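Local coordinates for MutT/nudix family protein (PDB 3GZ5), which regulates transcription of NAD metabolism genes in an ADP-ribose-dependent manner, combining a Nudix domain with a DNA-binding winged helix domain, at residues A142-H145 against L146-E150; P177-Q180 against H181-V185; G193-F196 against R197-V200. All blocks are in the same frame, centred on the assembly; numbering follows the deposited sequence.

Interaction 1 of 3, residues A142-H145 against L146-E150; sequences AFDH and LQLIE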
loop_
_atom_site.group_PDB
_atom_site.type_symbol
_atom_site.label_atom_id
_atom_site.label_comp_id
_atom_site.label_asym_id
_atom_site.label_seq_id
_atom_site.Cartn_x
_atom_site.Cartn_y
_atom_site.Cartn_z
ATOM N N ALA B 142 -18.925 2.138 13.753
ATOM C CA ALA B 142 -19.633 1.568 12.611
ATOM C C ALA B 142 -18.741 0.595 11.814
ATOM O O ALA B 142 -17.516 0.764 11.729
ATOM C CB ALA B 142 -20.175 2.670 11.718
ATOM N N PHE B 143 -19.377 -0.447 11.290
ATOM C CA PHE B 143 -18.776 -1.402 10.386
ATOM C C PHE B 143 -17.472 -1.957 10.924
ATOM O O PHE B 143 -17.410 -2.435 12.069
ATOM C CB PHE B 143 -18.589 -0.785 8.994
ATOM C CG PHE B 143 -19.843 -0.177 8.409
ATOM C CD1 PHE B 143 -20.790 -0.974 7.764
ATOM C CD2 PHE B 143 -20.058 1.190 8.461
ATOM C CE1 PHE B 143 -21.949 -0.414 7.199
ATOM C CE2 PHE B 143 -21.215 1.765 7.902
ATOM C CZ PHE B 143 -22.155 0.956 7.263
ATOM N N ASP B 144 -16.433 -1.917 10.091
ATOM C CA ASP B 144 -15.129 -2.467 10.442
ATOM C C ASP B 144 -14.126 -1.327 10.607
ATOM O O ASP B 144 -12.915 -1.550 10.521
ATOM C CB ASP B 144 -14.651 -3.477 9.367
ATOM C CG ASP B 144 -14.517 -2.846 7.956
ATOM O OD1 ASP B 144 -14.976 -1.704 7.732
ATOM O OD2 ASP B 144 -13.960 -3.512 7.067
ATOM N N HIS B 145 -14.643 -0.127 10.850
ATOM C CA HIS B 145 -13.845 1.086 10.904
ATOM C C HIS B 145 -12.770 1.131 12.008
ATOM O O HIS B 145 -11.717 1.770 11.834
ATOM C CB HIS B 145 -14.741 2.310 10.997
ATOM C CG HIS B 145 -15.520 2.583 9.751
ATOM N ND1 HIS B 145 -16.261 3.731 9.586
ATOM C CD2 HIS B 145 -15.691 1.856 8.619
ATOM C CE1 HIS B 145 -16.858 3.702 8.408
ATOM N NE2 HIS B 145 -16.513 2.581 7.794
ATOM N N LEU B 146 -13.021 0.445 13.122
ATOM C CA LEU B 146 -11.998 0.292 14.135
ATOM C C LEU B 146 -10.772 -0.417 13.568
ATOM O O LEU B 146 -9.635 -0.060 13.882
ATOM C CB LEU B 146 -12.511 -0.481 15.358
ATOM C CG LEU B 146 -11.435 -0.732 16.433
ATOM C CD1 LEU B 146 -10.889 0.602 16.950
ATOM C CD2 LEU B 146 -11.967 -1.588 17.590
ATOM N N GLN B 147 -11.019 -1.428 12.750
ATOM C CA GLN B 147 -9.967 -2.225 12.163
ATOM C C GLN B 147 -9.161 -1.419 11.137
ATOM O O GLN B 147 -7.937 -1.540 11.079
ATOM C CB GLN B 147 -10.600 -3.450 11.515
ATOM C CG GLN B 147 -9.673 -4.618 11.268
ATOM C CD GLN B 147 -10.453 -5.876 10.926
ATOM O OE1 GLN B 147 -11.658 -5.975 11.222
ATOM N NE2 GLN B 147 -9.776 -6.848 10.305
ATOM N N LEU B 148 -9.858 -0.599 10.345
ATOM C CA LEU B 148 -9.230 0.355 9.414
ATOM C C LEU B 148 -8.353 1.396 10.143
ATOM O O LEU B 148 -7.262 1.713 9.688
ATOM C CB LEU B 148 -10.295 1.047 8.547
ATOM C CG LEU B 148 -11.054 0.218 7.496
ATOM C CD1 LEU B 148 -12.138 1.043 6.859
ATOM C CD2 LEU B 148 -10.132 -0.391 6.400
ATOM N N ILE B 149 -8.832 1.904 11.278
ATOM C CA ILE B 149 -8.060 2.818 12.153
ATOM C C ILE B 149 -6.771 2.170 12.667
ATOM O O ILE B 149 -5.689 2.753 12.543
ATOM C CB ILE B 149 -8.950 3.435 13.278
ATOM C CG1 ILE B 149 -9.988 4.350 12.634
ATOM C CG2 ILE B 149 -8.138 4.253 14.290
ATOM C CD1 ILE B 149 -11.154 4.701 13.495
ATOM N N GLU B 150 -6.884 0.949 13.190
ATOM C CA GLU B 150 -5.720 0.164 13.619
ATOM C C GLU B 150 -4.679 -0.074 12.506
ATOM O O GLU B 150 -3.467 -0.004 12.746
ATOM C CB GLU B 150 -6.169 -1.203 14.166
ATOM C CG GLU B 150 -7.044 -1.138 15.418
ATOM C CD GLU B 150 -7.486 -2.524 15.919
ATOM O OE1 GLU B 150 -7.303 -3.524 15.174
ATOM O OE2 GLU B 150 -8.015 -2.604 17.059
HETATM O O HOH W 1 -15.260 -1.847 14.006
#

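Interaction 2 of 3, residues P177-Q180 against H181-V185; sequences PELQ and HVHEV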
loop_
_atom_site.group_PDB
_atom_site.type_symbol
_atom_site.label_atom_id
_atom_site.label_comp_id
_atom_site.label_asym_id
_atom_site.label_seq_id
_atom_site.Cartn_x
_atom_site.Cartn_y
_atom_site.Cartn_z
ATOM N N PRO B 177 12.237 19.511 18.075
ATOM C CA PRO B 177 11.654 18.805 19.216
ATOM C C PRO B 177 10.169 18.420 19.085
ATOM O O PRO B 177 9.788 17.360 19.569
ATOM C CB PRO B 177 11.841 19.801 20.371
ATOM C CG PRO B 177 13.055 20.563 19.986
ATOM C CD PRO B 177 12.919 20.747 18.508
ATOM N N GLU B 178 9.344 19.280 18.486
ATOM C CA GLU B 178 7.954 18.925 18.153
ATOM C C GLU B 178 7.884 17.705 17.228
ATOM O O GLU B 178 7.098 16.780 17.457
ATOM C CB GLU B 178 7.246 20.085 17.456
ATOM C CG GLU B 178 6.930 21.285 18.324
ATOM C CD GLU B 178 6.262 22.395 17.518
ATOM O OE1 GLU B 178 6.287 23.566 17.962
ATOM O OE2 GLU B 178 5.707 22.092 16.438
ATOM N N LEU B 179 8.703 17.731 16.180
ATOM C CA LEU B 179 8.723 16.692 15.179
ATOM C C LEU B 179 9.181 15.386 15.807
ATOM O O LEU B 179 8.588 14.332 15.584
ATOM C CB LEU B 179 9.663 17.088 14.046
ATOM C CG LEU B 179 9.766 16.093 12.896
ATOM C CD1 LEU B 179 8.404 15.877 12.198
ATOM C CD2 LEU B 179 10.873 16.498 11.896
ATOM N N GLN B 180 10.251 15.460 16.597
ATOM C CA GLN B 180 10.746 14.302 17.325
ATOM C C GLN B 180 9.661 13.706 18.214
ATOM O O GLN B 180 9.468 12.496 18.233
ATOM C CB GLN B 180 11.974 14.678 18.168
ATOM C CG GLN B 180 12.543 13.496 18.919
ATOM C CD GLN B 180 13.834 13.827 19.627
ATOM O OE1 GLN B 180 14.644 14.617 19.128
ATOM N NE2 GLN B 180 14.048 13.210 20.777
ATOM N N HIS B 181 8.947 14.554 18.943
ATOM C CA HIS B 181 7.909 14.066 19.834
ATOM C C HIS B 181 6.755 13.343 19.124
ATOM O O HIS B 181 6.302 12.292 19.590
ATOM C CB HIS B 181 7.389 15.149 20.772
ATOM C CG HIS B 181 6.511 14.604 21.859
ATOM N ND1 HIS B 181 6.943 13.642 22.756
ATOM C CD2 HIS B 181 5.216 14.848 22.169
ATOM C CE1 HIS B 181 5.956 13.332 23.578
ATOM N NE2 HIS B 181 4.896 14.049 23.244
ATOM N N VAL B 182 6.285 13.881 17.998
ATOM C CA VAL B 182 5.261 13.172 17.214
ATOM C C VAL B 182 5.752 11.796 16.795
ATOM O O VAL B 182 4.976 10.845 16.841
ATOM C CB VAL B 182 4.786 13.922 15.934
ATOM C CG1 VAL B 182 3.558 13.214 15.379
ATOM C CG2 VAL B 182 4.419 15.343 16.239
ATOM N N HIS B 183 7.009 11.694 16.360
ATOM C CA HIS B 183 7.579 10.390 15.979
ATOM C C HIS B 183 7.641 9.421 17.195
ATOM O O HIS B 183 7.338 8.225 17.067
ATOM C CB HIS B 183 8.982 10.535 15.361
ATOM C CG HIS B 183 8.998 11.061 13.951
ATOM N ND1 HIS B 183 9.457 10.320 12.884
ATOM C CD2 HIS B 183 8.660 12.271 13.443
ATOM C CE1 HIS B 183 9.388 11.039 11.778
ATOM N NE2 HIS B 183 8.908 12.229 12.089
ATOM N N GLU B 184 8.044 9.947 18.356
ATOM C CA GLU B 184 8.058 9.177 19.606
ATOM C C GLU B 184 6.657 8.667 19.970
ATOM O O GLU B 184 6.501 7.509 20.313
ATOM C CB GLU B 184 8.668 9.993 20.758
ATOM C CG GLU B 184 10.160 10.210 20.598
ATOM C CD GLU B 184 10.766 11.170 21.618
ATOM O OE1 GLU B 184 12.008 11.255 21.674
ATOM O OE2 GLU B 184 10.025 11.842 22.362
ATOM N N VAL B 185 5.637 9.513 19.860
ATOM C CA VAL B 185 4.260 9.079 20.131
ATOM C C VAL B 185 3.869 7.892 19.237
ATOM O O VAL B 185 3.203 6.958 19.696
ATOM C CB VAL B 185 3.237 10.235 19.962
ATOM C CG1 VAL B 185 1.789 9.748 20.159
ATOM C CG2 VAL B 185 3.545 11.353 20.939
#

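Interaction 3 of 3, residues G193-F196 against R197-V200; sequences GKSF and RRRV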
loop_
_atom_site.group_PDB
_atom_site.type_symbol
_atom_site.label_atom_id
_atom_site.label_comp_id
_atom_site.label_asym_id
_atom_site.label_seq_id
_atom_site.Cartn_x
_atom_site.Cartn_y
_atom_site.Cartn_z
ATOM N N GLY B 193 17.495 11.665 20.270
ATOM C CA GLY B 193 17.518 13.036 19.730
ATOM C C GLY B 193 18.573 13.427 18.702
ATOM O O GLY B 193 18.281 14.144 17.737
ATOM N N LYS B 194 19.798 12.953 18.907
ATOM C CA LYS B 194 20.959 13.399 18.138
ATOM C C LYS B 194 21.140 12.571 16.869
ATOM O O LYS B 194 21.626 13.080 15.850
ATOM C CB LYS B 194 22.206 13.348 19.032
ATOM C CG LYS B 194 23.549 13.387 18.308
ATOM C CD LYS B 194 24.172 14.778 18.338
ATOM C CE LYS B 194 25.697 14.696 18.396
ATOM N NZ LYS B 194 26.280 13.970 17.223
ATOM N N SER B 195 20.761 11.293 16.941
ATOM C CA SER B 195 20.639 10.467 15.744
ATOM C C SER B 195 19.543 11.053 14.826
ATOM O O SER B 195 19.749 11.221 13.623
ATOM C CB SER B 195 20.290 9.016 16.104
ATOM O OG SER B 195 21.187 8.473 17.055
ATOM N N PHE B 196 18.390 11.361 15.424
ATOM C CA PHE B 196 17.237 11.905 14.705
ATOM C C PHE B 196 17.582 13.178 13.939
ATOM O O PHE B 196 17.383 13.231 12.726
ATOM C CB PHE B 196 16.066 12.155 15.667
ATOM C CG PHE B 196 14.779 12.537 14.977
ATOM C CD1 PHE B 196 14.136 11.638 14.110
ATOM C CD2 PHE B 196 14.196 13.787 15.201
ATOM C CE1 PHE B 196 12.932 11.984 13.474
ATOM C CE2 PHE B 196 12.988 14.140 14.570
ATOM C CZ PHE B 196 12.361 13.232 13.705
ATOM N N ARG B 197 18.109 14.178 14.656
ATOM C CA ARG B 197 18.661 15.410 14.064
ATOM C C ARG B 197 19.661 15.176 12.940
ATOM O O ARG B 197 19.561 15.807 11.885
ATOM C CB ARG B 197 19.272 16.303 15.134
ATOM C CG ARG B 197 18.272 17.236 15.758
ATOM C CD ARG B 197 18.706 17.684 17.130
ATOM N NE ARG B 197 17.668 18.458 17.812
ATOM C CZ ARG B 197 16.638 17.937 18.481
ATOM N NH1 ARG B 197 16.469 16.614 18.562
ATOM N NH2 ARG B 197 15.757 18.746 19.063
ATOM N N ARG B 198 20.603 14.266 13.157
ATOM C CA ARG B 198 21.525 13.818 12.099
ATOM C C ARG B 198 20.788 13.307 10.837
ATOM O O ARG B 198 21.120 13.697 9.718
ATOM C CB ARG B 198 22.500 12.759 12.658
ATOM C CG ARG B 198 23.300 11.930 11.629
ATOM C CD ARG B 198 24.646 11.357 12.191
ATOM N NE ARG B 198 24.514 10.739 13.519
ATOM C CZ ARG B 198 24.730 11.374 14.678
ATOM N NH1 ARG B 198 24.571 10.727 15.835
ATOM N NH2 ARG B 198 25.093 12.661 14.683
ATOM N N ARG B 199 19.796 12.437 11.022
ATOM C CA ARG B 199 19.012 11.921 9.883
ATOM C C ARG B 199 18.176 13.016 9.196
ATOM O O ARG B 199 18.155 13.103 7.964
ATOM C CB ARG B 199 18.164 10.705 10.284
ATOM C CG ARG B 199 18.815 9.341 9.930
ATOM C CD ARG B 199 18.213 8.158 10.721
ATOM N NE ARG B 199 17.068 7.519 10.052
ATOM C CZ ARG B 199 15.794 7.909 10.175
ATOM N NH1 ARG B 199 15.466 8.950 10.939
ATOM N NH2 ARG B 199 14.840 7.254 9.529
ATOM N N VAL B 200 17.532 13.871 9.990
ATOM C CA VAL B 200 16.779 15.000 9.444
ATOM C C VAL B 200 17.652 15.885 8.533
ATOM O O VAL B 200 17.296 16.106 7.365
ATOM C CB VAL B 200 16.108 15.855 10.545
ATOM C CG1 VAL B 200 15.576 17.149 9.961
ATOM C CG2 VAL B 200 14.985 15.088 11.222
#

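Interaction 1 of 3, residues A142-H145 against L146-E150
The imidazole of H145 meets L148 obliquely, its CD2 lying 4.0 Å from L148 CD1. One ring face looks onto the backbone carbon of A142, which sits toward the rim, while D144 OD1 lies in the ring plane at the edge. H145 CG stands beside its own backbone N (chi1 -69°), which sets the ring beside the carbonyl carbon of A142; ND1 accepts a hydrogen bond from L55 N, outside the turn. L148 CD1 lies equally far, 4.0 Å, from D144 OD1. That carboxylate is committed to R98 by a salt bridge, and D144, although it occupies the N-cap position, makes no side-chain capping bond.

The first helical backbone bonds follow: D144 O accepts from L148 N at 3.2 Å and, weakly, from Q147 N, and H145 O accepts from I149 N at 2.9 Å. I149 CG1 packs against that same H145 carbonyl oxygen at 3.2 Å. Leucine and isoleucine suit this side, since L148 faces V93 and C91 of strand 86-95 and I149 faces V28. A type II' turn from A142 to H145 leads directly into helix 145-162, which packs on the mixed sheet of the Nudix fold.

Interaction 2 of 3, residues P177-Q180 against H181-V185
Helix 176-187 is the first of two consecutive helices in the winged helix domain, consistent with the leading helix of a helix-turn-helix unit, and this contact spans two turns of it. Bonds from residue i+4 to residue i, such as V182 N to E178 O (3.1 Å) and E184 N to Q180 O (2.9 Å), make the frame on which two side-chain pairs form.

On one side the chains of Q180 and E184, both extended beyond CG, cross each other. Q180 NE2 donates to E184 OE1 at 3.0 Å with a nearly straight N-H...O angle of 174°. The acceptor lies in the plane of the amide, but the donor comes from above the carboxylate plane, the two planes being turned 76° apart. I191 N also donates to E184 OE1, while Q180 OE1 accepts from R197 NH1 on the next helix, so glutamine's double character is used at both ends.

Elsewhere on the helix L179 and H183 lie alongside each other. L179 CG is anti to its backbone N (chi1 -179°), which sets it beside the imidazole, 4.0 Å from H183 NE2; chi2 then brings L179 CD1 to 3.7 Å from the same nitrogen. The carbonyl L179 O meets the ring edge near its plane, 3.0 Å from H183 CD2. H183 ND1 binds A160 O, and the ring stands edge-to-face with F196.

With ND1 bonded to a carbonyl, its proton is probably there. NE2, buried beside leucine and without a partner in the model, suits a neutral imidazole, whereas two N-H donors meet on OE1 of E184, which would probably stabilise the charged carboxylate.

Interaction 3 of 3, residues G193-F196 against R197-V200
This is a contact between successive turns at the N-terminal end of helix 193-203, which follows helix 176-187 in the winged helix domain and, by its place in the chain, is probably the recognition helix of a helix-turn-helix unit. F196 and V200 face inward; K194 and R198 lie on the exposed side.

Inward, F196 and V200 are one turn apart. V200 CG2 sits over a face of the phenyl ring, 4.1 Å from the ring centroid and 13° off its normal, a CH-pi contact displaced toward the rim at CE2. F196 CG points anti to the backbone N (chi1 -172°), which carries the ring against L179 of helix 176-187 and L238, while V200 packs against L164. A flat aromatic and a compact branched valine fit such a buried seam.

R197 turns back toward the start of the helix. Its NH1 donates to G193 O at 3.2 Å, the oxygen lying in the guanidinium plane, while R197 N donates to the same oxygen at 3.1 Å. The two donors come from opposite faces of the carbonyl plane, so one residue grips it twice. NH1 is also bonded to Q180.

R198 also turns back toward the first turn, but on another flank of the helix, where a bend at chi3 lays one face of its guanidinium, near the rim, over K194 O. This brings its NH2 within 3.1 Å of K194 NZ. R199 reaches away to F234 in a cation-pi contact.

Two like charges so close on exposed chains would probably depress the lysine's pKa unless an anion is near. The exposed positive charge of K194 and R198 on a probable recognition helix would be consistent with contact to DNA phosphates.

Overall arrangement
Along the chain the three contacts come strictly in series, none nesting or crossing, and each is local, shaping a helix or its beginning rather than closing a long loop. Interaction 1 starts helix 145-162 in the Nudix domain; interactions 2 and 3 lie on consecutive helices, 176-187 and 193-203, of the winged helix domain. Interaction 1 touches neither of the others: its centre is 26 Å from that of interaction 2 and 34 Å from that of interaction 3. The latter two are 12 Å apart between centres and meet directly, with P177 CG 3.4 Å from R197 NH2 and the backbone of Q180 packed against the F196 ring.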